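Local coordinates for arginase (Glaciozyma antarctica, PDB 5YNL), which probably hydrolyses L-arginine to L-ornithine and urea at a metal centre, as a cold-adapted member of the arginase family, at residues A[47-50]-A[51-54]; A[139-143]-A[144-148]; A[250-253]-A[254-258]; A[272-276]-A[277-281]; A[306-309]-A[310-314]. All blocks are in the same frame, centred on the assembly; numbering follows the deposited sequence.

The five contacts are turns and junctions around one parallel eight-stranded sheet. Contacts 1, 2 and 4 lie where the chain enters strands 57-63, 147-152 and 281-286. Contact 1 joins the others: Ala53 N lies 3.1 Å from Gly145 O of contact 2, a probable hydrogen bond, and Phe51 CZ packs 3.3 Å from Thr278 O of contact 4. Contacts 3 and 5 start helices 254-273 and 308-320 and touch at Met254 CE and Leu306 N, 3.6 Å apart. Contact 3 lies at the C-terminal end of strand 250-253, contact 5 after the loop from strand 281-286; arginases bind metals at such ends. Contacts 3 and 4 share helix 254-273. Contacts 2 and 3 have centres about 31 Å apart.

Contact 1. Residues A[47-50]-A[51-54]; sequences ATSP and FLAT
Ser49 bends its hydroxyl forward over the turn and meets the backbone of Phe51 and Leu52. Its OG lies anti to the backbone N (chi1 165°), which points it at the two amides that follow. Leu52 N donates to Ser49 OG over 3.1 Å in a nearly straight bond, 172° at the hydrogen. Phe51 N donates to the same OG atom, less straight, over 3.2 Å. One oxygen thus accepts two backbone N-H groups. The bond to the residue two places on makes this an ST turn. It lies in the surface loop that leads into strand 57-63 of the arginase sheet. The Leu52 side chain stays close to the hydroxyl, with CD2 3.8 Å from Ser49 OG. Pro50 follows in the turn and carries the apolar half of the contact. Its CG sits over one face of the Phe51 ring, 4.2 Å from the ring centroid and 13° off the normal, a CH-pi contact. Pro50 CD reaches the same ring at CD2, 3.9 Å away. Beyond the turn, the Phe51 ring packs on Pro280, and Leu52 packs on Trp95.

Contact 2. Residues A[139-143]-A[144-148]; sequences YAHAS and KGQLT
Lys144 follows the last turn of helix 124-142 and turns its amide back to His141. The hydrogen-bond pattern fits a Schellman motif, though its outer bond is weak. It ends the helix and sends the chain into strand 147-152, part of the alternating helices and strands of the arginase fold. Lys144 N donates to His141 O over 3.2 Å. The aliphatic part of its side chain folds over the helix end, with CD 3.1 Å from Ala140 O. Gly145 N donates to Ala142 O over 3.3 Å, close to straight at 168°. The positive phi of Gly145 (86°) would jam a side chain against the preceding carbonyl. Gln146 N adds the weak outer bond to His141 O. The Gln146 side chain is extended beyond CG and brings its amide to the edge of the His141 ring, the two planes 41° apart. Gln146 OE1 is modelled 2.3 Å from His141 ND1, so the length of that bond is doubtful. Gln146 NE2 is hydrogen-bonded to Asp98, which helps fix the rotation of the amide. Thr148, in the strand, turns its hydroxyl to the same histidine: its OG1 lies 3.3 Å from His141 CB.

Contact 3. Residues A[250-253]-A[254-258]; sequences KCFS and MFHVD
Ser253 O accepts the amide of Val257 in the plane of its carbonyl, and Val257 N lies 2.9 Å away. This is the first full turn of helix 254-273, and Ser253 is its N-cap residue. A second bond runs from the backbone of Ser253 to a side chain. Ser253 N donates to His256 ND1 over 3.1 Å, at 157° on the hydrogen, and lies nearly in the ring plane. His256 CG is anti to its carbonyl carbon (chi1 -60°), which swings the ring back toward the strand. The side chain three residues on thus accepts the amide of the N-cap residue. The Ser253 hydroxyl stays near the helix start, with OG 3.4 Å from Phe255 CB. Phe252, one residue earlier in the strand, meets His256 in a T-shaped pair. The edge of the Phe252 ring is turned to the His256 face, the centroids are 5.9 Å apart and the planes stand at 87°. Phe252 CD1 also comes within 4.0 Å of His256 CB. On the opposite face of the imidazole, Phe255 CD2 lies toward the rim. The junction joins strand 250-253, an outermost strand of the sheet, directly to its helix. Phe252 also packs on Val265 and Met268 further along that helix, and Met254 shares a backbone bond with Leu233. Because His256 ND1 accepts a backbone N-H, it should carry no proton. This is consistent with a neutral imidazole protonated on NE2.

Contact 4. Residues A[272-276]-A[277-281]; sequences HVNPD and RTRPI
Asn274 grips the backbone of Arg279 with both ends of its amide. Its OD1 accepts from Arg279 N over 3.0 Å, with an angle of 161° at the hydrogen. Its ND2 donates to Arg279 O over 2.9 Å, tilted 20° from the amide plane. The pair of bonds ties the end of helix 254-273 to the loop before strand 281-286. Asn274 is buried, and these bonds give both OD1 and ND2 a backbone partner. The amide also rests on Ile281, with ND2 3.7 Å from CG1. Replacing Asn274 by an alanine would probably cost Arg279 N and O these partners, and the loop could shift. The backbone oxygen of Asn274 is taken up as well. Arg277 N donates to Asn274 O over 2.9 Å and closes a type I beta turn. Arg277 NH1 donates to the same oxygen, also over 2.9 Å, from the opposite face of the carbonyl plane. The arginine chain is bent at chi2 (-54°), which folds the guanidinium back to Asn274 O. Its NH2 forms a salt bridge with Asp271, in the last turns of the helix. Arg279 sends its own charge away from the turn to a salt bridge with Glu171. Its CD passes 3.5 Å from Val273 O, which accepts a hydrogen bond from Arg227. Asn274 O thus takes two N-H groups, while the charge of Arg277 is met by Asp271. The guanidinium is probably held between helix and turn by both partners.

Contact 5. Residues A[306-309]-A[310-314]; sequences LTFR and EGHYI
Glu310 reaches back along the start of helix 308-320 and crosses Thr307 obliquely. Its chain is extended beyond CG (chi2 158°), which carries the carboxylate back to the amide of Thr307 at the N-terminal end of the helix. Glu310 OE1 accepts from Thr307 N over 2.8 Å, on its anti side and 26° out of the carboxylate plane. In return, Thr307 OG1 accepts from Glu310 N over 3.1 Å. The two bonds form a capping box, with Thr307 as N-cap. They satisfy amides at the helix start that no preceding turn can serve. The carboxylate charge also lies at the positive end of the helix, which it would probably stabilise. With an alanine in place of Glu310, Thr307 N would probably lose its acceptor and the first turn would be less firmly held. Leu306 also touches the carboxylate, with CD2 3.6 Å from Glu310 OE1. Its CD1 meets Ile314 CD1 at 3.9 Å, the two side chains nearly at right angles. Phe308 and His312 stand side by side one turn apart and point the same way. Their ring planes are inclined at 63°. Phe308 CZ comes 3.6 Å from His312 ND1, while His312 CB sits over one face of the phenyl ring. Phe308 and His312 face helix 345-356 at Ser351. Glu310 and Tyr313 touch helix 254-273 at Ile262. Leu306 and Ile314 look inward to Val177 of strand 173-177.

Contact 1. Residues A[47-50]-A[51-54]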
# COMPACT_ATOMS: atom_id res chain seq x y z
N ALA A 47 -9.26 -21.26 0.42
CA ALA A 47 -8.09 -22.10 0.19
C ALA A 47 -7.28 -21.59 -1.00
O ALA A 47 -6.08 -21.88 -1.11
CB ALA A 47 -8.50 -23.56 -0.02
N THR A 48 -7.95 -20.84 -1.86
CA THR A 48 -7.33 -20.24 -3.04
C THR A 48 -7.98 -18.88 -3.34
O THR A 48 -9.09 -18.60 -2.89
CB THR A 48 -7.44 -21.18 -4.26
OG1 THR A 48 -6.61 -20.70 -5.33
CG2 THR A 48 -8.89 -21.28 -4.74
N SER A 49 -7.28 -18.03 -4.09
CA SER A 49 -7.78 -16.68 -4.36
C SER A 49 -9.05 -16.73 -5.17
O SER A 49 -9.09 -17.39 -6.22
CB SER A 49 -6.75 -15.86 -5.11
OG SER A 49 -7.35 -14.71 -5.65
N PRO A 50 -10.10 -16.03 -4.69
CA PRO A 50 -11.41 -15.91 -5.36
C PRO A 50 -11.42 -14.76 -6.36
O PRO A 50 -12.42 -14.58 -7.04
CB PRO A 50 -12.38 -15.57 -4.22
CG PRO A 50 -11.50 -15.32 -2.96
CD PRO A 50 -10.07 -15.30 -3.41
N PHE A 51 -10.32 -14.01 -6.45
CA PHE A 51 -10.28 -12.81 -7.29
C PHE A 51 -9.37 -12.93 -8.52
O PHE A 51 -9.75 -12.51 -9.62
CB PHE A 51 -9.85 -11.61 -6.44
CG PHE A 51 -10.65 -11.43 -5.18
CD1 PHE A 51 -12.03 -11.25 -5.25
CD2 PHE A 51 -10.04 -11.46 -3.94
CE1 PHE A 51 -12.78 -11.10 -4.08
CE2 PHE A 51 -10.78 -11.30 -2.77
CZ PHE A 51 -12.15 -11.12 -2.84
N LEU A 52 -8.18 -13.50 -8.33
CA LEU A 52 -7.13 -13.50 -9.37
C LEU A 52 -7.42 -14.35 -10.61
O LEU A 52 -8.27 -15.24 -10.58
CB LEU A 52 -5.77 -13.91 -8.78
CG LEU A 52 -4.83 -12.79 -8.35
CD1 LEU A 52 -5.57 -11.48 -8.19
CD2 LEU A 52 -4.13 -13.14 -7.04
N ALA A 53 -6.68 -14.09 -11.68
CA ALA A 53 -6.81 -14.83 -12.94
C ALA A 53 -6.06 -16.16 -12.88
O ALA A 53 -4.92 -16.23 -12.39
CB ALA A 53 -6.30 -13.99 -14.11
N THR A 54 -6.73 -17.19 -13.41
CA THR A 54 -6.31 -18.59 -13.32
C THR A 54 -4.90 -18.85 -13.84
O THR A 54 -4.24 -19.78 -13.36
CB THR A 54 -7.30 -19.53 -14.01

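Contact 2. Residues A[139-143]-A[144-148]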
# COMPACT_ATOMS: atom_id res chain seq x y z
N TYR A 139 -5.08 0.18 -12.63
CA TYR A 139 -6.37 -0.38 -13.05
C TYR A 139 -6.20 -1.35 -14.21
O TYR A 139 -6.82 -2.42 -14.22
CB TYR A 139 -7.40 0.69 -13.42
CG TYR A 139 -8.68 0.06 -13.89
CD1 TYR A 139 -9.55 -0.55 -13.00
CD2 TYR A 139 -9.01 0.02 -15.24
CE1 TYR A 139 -10.72 -1.15 -13.42
CE2 TYR A 139 -10.17 -0.58 -15.68
CZ TYR A 139 -11.02 -1.17 -14.77
OH TYR A 139 -12.18 -1.77 -15.21
N ALA A 140 -5.37 -0.97 -15.18
CA ALA A 140 -5.06 -1.82 -16.33
C ALA A 140 -4.69 -3.22 -15.88
O ALA A 140 -5.29 -4.20 -16.29
CB ALA A 140 -3.92 -1.21 -17.14
N HIS A 141 -3.69 -3.31 -15.01
CA HIS A 141 -3.35 -4.57 -14.36
C HIS A 141 -4.51 -5.12 -13.53
O HIS A 141 -4.84 -6.30 -13.63
CB HIS A 141 -2.08 -4.41 -13.52
CG HIS A 141 -0.86 -4.09 -14.34
ND1 HIS A 141 -0.06 -5.06 -14.90
CD2 HIS A 141 -0.32 -2.90 -14.70
CE1 HIS A 141 0.93 -4.48 -15.56
NE2 HIS A 141 0.79 -3.18 -15.46
N ALA A 142 -5.12 -4.28 -12.69
CA ALA A 142 -6.26 -4.68 -11.87
C ALA A 142 -7.42 -5.27 -12.70
O ALA A 142 -7.95 -6.34 -12.39
CB ALA A 142 -6.76 -3.51 -11.04
N SER A 143 -7.82 -4.58 -13.76
CA SER A 143 -8.94 -5.03 -14.59
C SER A 143 -8.65 -6.31 -15.38
O SER A 143 -9.37 -6.63 -16.32
CB SER A 143 -9.33 -3.93 -15.56
OG SER A 143 -8.29 -3.72 -16.50
N LYS A 144 -7.62 -7.06 -15.00
CA LYS A 144 -7.21 -8.24 -15.74
C LYS A 144 -6.97 -9.46 -14.86
O LYS A 144 -6.56 -10.51 -15.35
CB LYS A 144 -5.96 -7.93 -16.56
CG LYS A 144 -6.20 -6.98 -17.71
CD LYS A 144 -4.90 -6.48 -18.33
CE LYS A 144 -4.12 -7.60 -18.99
NZ LYS A 144 -3.33 -7.10 -20.17
N GLY A 145 -7.23 -9.33 -13.56
CA GLY A 145 -6.99 -10.42 -12.63
C GLY A 145 -5.56 -10.47 -12.12
O GLY A 145 -5.14 -11.41 -11.44
N GLN A 146 -4.78 -9.45 -12.46
CA GLN A 146 -3.41 -9.42 -11.99
C GLN A 146 -3.36 -8.98 -10.53
O GLN A 146 -4.31 -8.37 -10.02
CB GLN A 146 -2.57 -8.49 -12.86
CG GLN A 146 -2.51 -8.92 -14.29
CD GLN A 146 -1.45 -8.17 -15.05
OE1 GLN A 146 -0.93 -7.17 -14.57
NE2 GLN A 146 -1.12 -8.65 -16.24
N LEU A 147 -2.27 -9.31 -9.85
CA LEU A 147 -1.99 -8.70 -8.55
C LEU A 147 -1.02 -7.57 -8.89
O LEU A 147 0.06 -7.84 -9.39
CB LEU A 147 -1.32 -9.72 -7.62
CG LEU A 147 -1.38 -9.52 -6.10
CD1 LEU A 147 -0.93 -10.79 -5.41
CD2 LEU A 147 -0.51 -8.34 -5.68
N THR A 148 -1.43 -6.32 -8.69
CA THR A 148 -0.59 -5.17 -9.08
C THR A 148 0.40 -4.80 -7.98
O THR A 148 0.01 -4.35 -6.89
CB THR A 148 -1.43 -3.95 -9.41
OG1 THR A 148 -2.53 -4.35 -10.24
CG2 THR A 148 -0.59 -2.89 -10.11

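Contact 3. Residues A[250-253]-A[254-258]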
# COMPACT_ATOMS: atom_id res chain seq x y z
N LYS A 250 -9.67 2.82 12.46
CA LYS A 250 -8.91 1.96 13.36
C LYS A 250 -7.44 2.23 13.14
O LYS A 250 -6.98 2.22 12.01
CB LYS A 250 -9.20 0.48 13.06
CG LYS A 250 -8.90 -0.47 14.24
CD LYS A 250 -10.11 -0.49 15.18
CE LYS A 250 -9.78 -1.05 16.56
NZ LYS A 250 -10.93 -0.66 17.45
N CYS A 251 -6.71 2.49 14.22
CA CYS A 251 -5.26 2.70 14.11
C CYS A 251 -4.52 1.81 15.09
O CYS A 251 -4.84 1.77 16.28
CB CYS A 251 -4.88 4.17 14.36
SG CYS A 251 -5.63 5.36 13.19
N PHE A 252 -3.55 1.07 14.56
CA PHE A 252 -2.64 0.30 15.41
C PHE A 252 -1.27 0.90 15.35
O PHE A 252 -0.54 0.73 14.37
CB PHE A 252 -2.61 -1.16 14.98
CG PHE A 252 -3.89 -1.88 15.28
CD1 PHE A 252 -4.24 -2.16 16.60
CD2 PHE A 252 -4.78 -2.20 14.26
CE1 PHE A 252 -5.43 -2.79 16.89
CE2 PHE A 252 -5.98 -2.84 14.55
CZ PHE A 252 -6.30 -3.13 15.87
N SER A 253 -0.92 1.65 16.38
CA SER A 253 0.36 2.31 16.40
C SER A 253 1.40 1.37 17.00
O SER A 253 1.09 0.22 17.34
CB SER A 253 0.28 3.59 17.24
OG SER A 253 0.30 3.26 18.61
N MET A 254 2.63 1.88 17.13
CA MET A 254 3.75 1.10 17.65
C MET A 254 3.51 0.73 19.10
O MET A 254 3.95 -0.33 19.55
CB MET A 254 5.09 1.87 17.49
CG MET A 254 5.55 2.02 16.04
SD MET A 254 5.59 0.43 15.18
CE MET A 254 6.91 -0.36 16.12
N PHE A 255 2.80 1.60 19.81
CA PHE A 255 2.35 1.31 21.18
C PHE A 255 1.52 0.03 21.21
O PHE A 255 1.78 -0.86 22.00
CB PHE A 255 1.55 2.51 21.72
CG PHE A 255 0.84 2.26 23.02
CD1 PHE A 255 1.50 2.42 24.24
CD2 PHE A 255 -0.51 1.91 23.04
CE1 PHE A 255 0.82 2.23 25.46
CE2 PHE A 255 -1.18 1.72 24.25
CZ PHE A 255 -0.51 1.87 25.45
N HIS A 256 0.55 -0.08 20.31
CA HIS A 256 -0.29 -1.28 20.18
C HIS A 256 0.52 -2.46 19.67
O HIS A 256 0.25 -3.62 20.05
CB HIS A 256 -1.46 -1.04 19.24
CG HIS A 256 -2.37 0.06 19.68
ND1 HIS A 256 -2.45 1.27 19.01
CD2 HIS A 256 -3.24 0.14 20.71
CE1 HIS A 256 -3.33 2.05 19.62
NE2 HIS A 256 -3.83 1.38 20.65
N VAL A 257 1.49 -2.22 18.78
CA VAL A 257 2.28 -3.36 18.35
C VAL A 257 3.07 -3.88 19.54
O VAL A 257 3.06 -5.07 19.80
CB VAL A 257 3.19 -3.06 17.17
CG1 VAL A 257 4.15 -4.23 16.98
CG2 VAL A 257 2.34 -2.77 15.88
N ASP A 258 3.72 -2.99 20.28
CA ASP A 258 4.45 -3.41 21.47
C ASP A 258 3.53 -4.15 22.41
O ASP A 258 3.83 -5.25 22.85
CB ASP A 258 5.07 -2.21 22.19
CG ASP A 258 6.14 -1.52 21.36
OD1 ASP A 258 6.88 -2.22 20.60
OD2 ASP A 258 6.22 -0.26 21.48

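Contact 4. Residues A[272-276]-A[277-281]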
# COMPACT_ATOMS: atom_id res chain seq x y z
N HIS A 272 -11.13 -6.03 11.65
CA HIS A 272 -11.84 -4.76 11.57
C HIS A 272 -12.29 -4.47 10.14
O HIS A 272 -13.45 -4.14 9.92
CB HIS A 272 -11.02 -3.60 12.13
CG HIS A 272 -11.76 -2.30 12.13
ND1 HIS A 272 -12.83 -2.06 12.96
CD2 HIS A 272 -11.60 -1.18 11.40
CE1 HIS A 272 -13.29 -0.83 12.75
NE2 HIS A 272 -12.56 -0.28 11.80
N VAL A 273 -11.39 -4.60 9.16
CA VAL A 273 -11.77 -4.23 7.80
C VAL A 273 -12.32 -5.40 6.99
O VAL A 273 -12.97 -5.21 5.96
CB VAL A 273 -10.62 -3.52 7.01
CG1 VAL A 273 -10.26 -2.20 7.67
CG2 VAL A 273 -9.39 -4.44 6.90
N ASN A 274 -12.06 -6.62 7.47
CA ASN A 274 -12.38 -7.81 6.68
C ASN A 274 -12.87 -8.97 7.53
O ASN A 274 -12.34 -10.08 7.43
CB ASN A 274 -11.12 -8.24 5.91
CG ASN A 274 -11.44 -8.91 4.60
OD1 ASN A 274 -12.58 -9.34 4.36
ND2 ASN A 274 -10.43 -8.99 3.72
N PRO A 275 -13.91 -8.74 8.37
CA PRO A 275 -14.27 -9.74 9.37
C PRO A 275 -14.61 -11.11 8.78
O PRO A 275 -14.20 -12.11 9.36
CB PRO A 275 -15.51 -9.14 10.06
CG PRO A 275 -16.09 -8.17 9.05
CD PRO A 275 -14.86 -7.60 8.35
N ASP A 276 -15.32 -11.15 7.66
CA ASP A 276 -15.70 -12.42 7.02
C ASP A 276 -14.66 -12.97 6.05
O ASP A 276 -14.92 -13.94 5.36
CB ASP A 276 -17.02 -12.26 6.25
CG ASP A 276 -18.11 -11.70 7.10
OD1 ASP A 276 -18.25 -12.14 8.26
OD2 ASP A 276 -18.82 -10.81 6.60
N ARG A 277 -13.50 -12.33 5.98
CA ARG A 277 -12.47 -12.71 5.01
C ARG A 277 -13.00 -12.88 3.58
O ARG A 277 -12.63 -13.83 2.88
CB ARG A 277 -11.77 -14.01 5.43
CG ARG A 277 -11.01 -13.93 6.76
CD ARG A 277 -10.02 -12.78 6.80
NE ARG A 277 -9.25 -12.83 8.05
CZ ARG A 277 -9.68 -12.34 9.21
NH1 ARG A 277 -10.86 -11.75 9.29
NH2 ARG A 277 -8.92 -12.45 10.29
N THR A 278 -13.86 -11.96 3.14
CA THR A 278 -14.36 -12.04 1.77
C THR A 278 -13.99 -10.83 0.90
O THR A 278 -14.26 -10.83 -0.29
CB THR A 278 -15.88 -12.30 1.73
OG1 THR A 278 -16.54 -11.47 2.68
CG2 THR A 278 -16.18 -13.77 2.04
N ARG A 279 -13.38 -9.81 1.49
CA ARG A 279 -12.98 -8.60 0.75
C ARG A 279 -11.58 -8.70 0.16
O ARG A 279 -10.66 -9.19 0.82
CB ARG A 279 -13.05 -7.37 1.67
CG ARG A 279 -14.48 -6.91 2.05
CD ARG A 279 -14.43 -5.59 2.80
NE ARG A 279 -15.70 -5.20 3.39
CZ ARG A 279 -16.64 -4.48 2.77
NH1 ARG A 279 -17.76 -4.17 3.42
NH2 ARG A 279 -16.48 -4.06 1.53
N PRO A 280 -11.40 -8.21 -1.08
CA PRO A 280 -10.04 -8.13 -1.64
C PRO A 280 -9.20 -7.25 -0.72
O PRO A 280 -9.75 -6.34 -0.12
CB PRO A 280 -10.25 -7.41 -2.99
CG PRO A 280 -11.70 -7.65 -3.33
CD PRO A 280 -12.41 -7.66 -2.00
N ILE A 281 -7.90 -7.52 -0.60
CA ILE A 281 -7.05 -6.71 0.26
C ILE A 281 -6.06 -5.88 -0.56
O ILE A 281 -5.36 -6.41 -1.44
CB ILE A 281 -6.26 -7.60 1.28
CG1 ILE A 281 -7.15 -8.00 2.46
CG2 ILE A 281 -5.01 -6.87 1.79
CD1 ILE A 281 -6.62 -9.22 3.29

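Contact 5. Residues A[306-309]-A[310-314]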
# COMPACT_ATOMS: atom_id res chain seq x y z
N LEU A 306 8.78 -0.69 13.12
CA LEU A 306 8.64 -2.14 13.00
C LEU A 306 10.03 -2.79 12.78
O LEU A 306 10.91 -2.16 12.19
CB LEU A 306 7.70 -2.53 11.83
CG LEU A 306 6.22 -2.13 11.98
CD1 LEU A 306 5.43 -2.43 10.66
CD2 LEU A 306 5.57 -2.82 13.20
N THR A 307 10.25 -4.00 13.28
CA THR A 307 11.46 -4.73 12.87
C THR A 307 11.21 -5.28 11.47
O THR A 307 10.07 -5.26 10.98
CB THR A 307 11.75 -5.91 13.76
OG1 THR A 307 10.67 -6.85 13.66
CG2 THR A 307 11.96 -5.43 15.21
N PHE A 308 12.26 -5.79 10.83
CA PHE A 308 12.06 -6.43 9.54
C PHE A 308 11.12 -7.63 9.64
O PHE A 308 10.24 -7.81 8.80
CB PHE A 308 13.36 -6.90 8.92
CG PHE A 308 13.14 -7.89 7.80
CD1 PHE A 308 12.68 -7.46 6.56
CD2 PHE A 308 13.34 -9.26 8.01
CE1 PHE A 308 12.44 -8.37 5.52
CE2 PHE A 308 13.10 -10.18 6.97
CZ PHE A 308 12.64 -9.72 5.73
N ARG A 309 11.33 -8.45 10.67
CA ARG A 309 10.48 -9.62 10.90
C ARG A 309 8.99 -9.24 10.96
O ARG A 309 8.17 -9.87 10.28
CB ARG A 309 10.94 -10.41 12.14
CG ARG A 309 12.04 -11.45 11.85
CD ARG A 309 12.62 -12.06 13.12
NE ARG A 309 11.59 -12.48 14.07
CZ ARG A 309 11.82 -12.96 15.30
NH1 ARG A 309 13.07 -13.08 15.74
NH2 ARG A 309 10.81 -13.30 16.09
N GLU A 310 8.65 -8.20 11.71
CA GLU A 310 7.27 -7.71 11.78
C GLU A 310 6.74 -7.24 10.43
O GLU A 310 5.58 -7.50 10.10
CB GLU A 310 7.11 -6.59 12.82
CG GLU A 310 7.10 -7.06 14.29
CD GLU A 310 7.47 -5.94 15.26
OE1 GLU A 310 8.07 -4.93 14.81
OE2 GLU A 310 7.19 -6.07 16.47
N GLY A 311 7.55 -6.51 9.66
CA GLY A 311 7.12 -6.09 8.33
C GLY A 311 6.89 -7.32 7.45
O GLY A 311 5.98 -7.37 6.61
N HIS A 312 7.73 -8.33 7.66
CA HIS A 312 7.60 -9.58 6.93
C HIS A 312 6.34 -10.36 7.32
O HIS A 312 5.60 -10.82 6.45
CB HIS A 312 8.81 -10.45 7.18
CG HIS A 312 8.87 -11.64 6.29
ND1 HIS A 312 9.71 -11.71 5.21
CD2 HIS A 312 8.18 -12.80 6.33
CE1 HIS A 312 9.53 -12.88 4.61
NE2 HIS A 312 8.61 -13.55 5.26
N TYR A 313 6.13 -10.54 8.63
CA TYR A 313 4.92 -11.20 9.11
C TYR A 313 3.64 -10.54 8.57
O TYR A 313 2.68 -11.22 8.23
CB TYR A 313 4.88 -11.31 10.64
CG TYR A 313 3.61 -11.99 11.11
CD1 TYR A 313 3.53 -13.37 11.15
CD2 TYR A 313 2.48 -11.26 11.46
CE1 TYR A 313 2.37 -14.01 11.54
CE2 TYR A 313 1.30 -11.90 11.86
CZ TYR A 313 1.27 -13.28 11.90
OH TYR A 313 0.12 -13.92 12.28
N ILE A 314 3.61 -9.21 8.50
CA ILE A 314 2.44 -8.55 7.93
C ILE A 314 2.19 -9.08 6.51
O ILE A 314 1.03 -9.39 6.14
CB ILE A 314 2.60 -7.01 7.89
CG1 ILE A 314 2.77 -6.44 9.30
CG2 ILE A 314 1.41 -6.34 7.21
CD1 ILE A 314 2.76 -4.87 9.34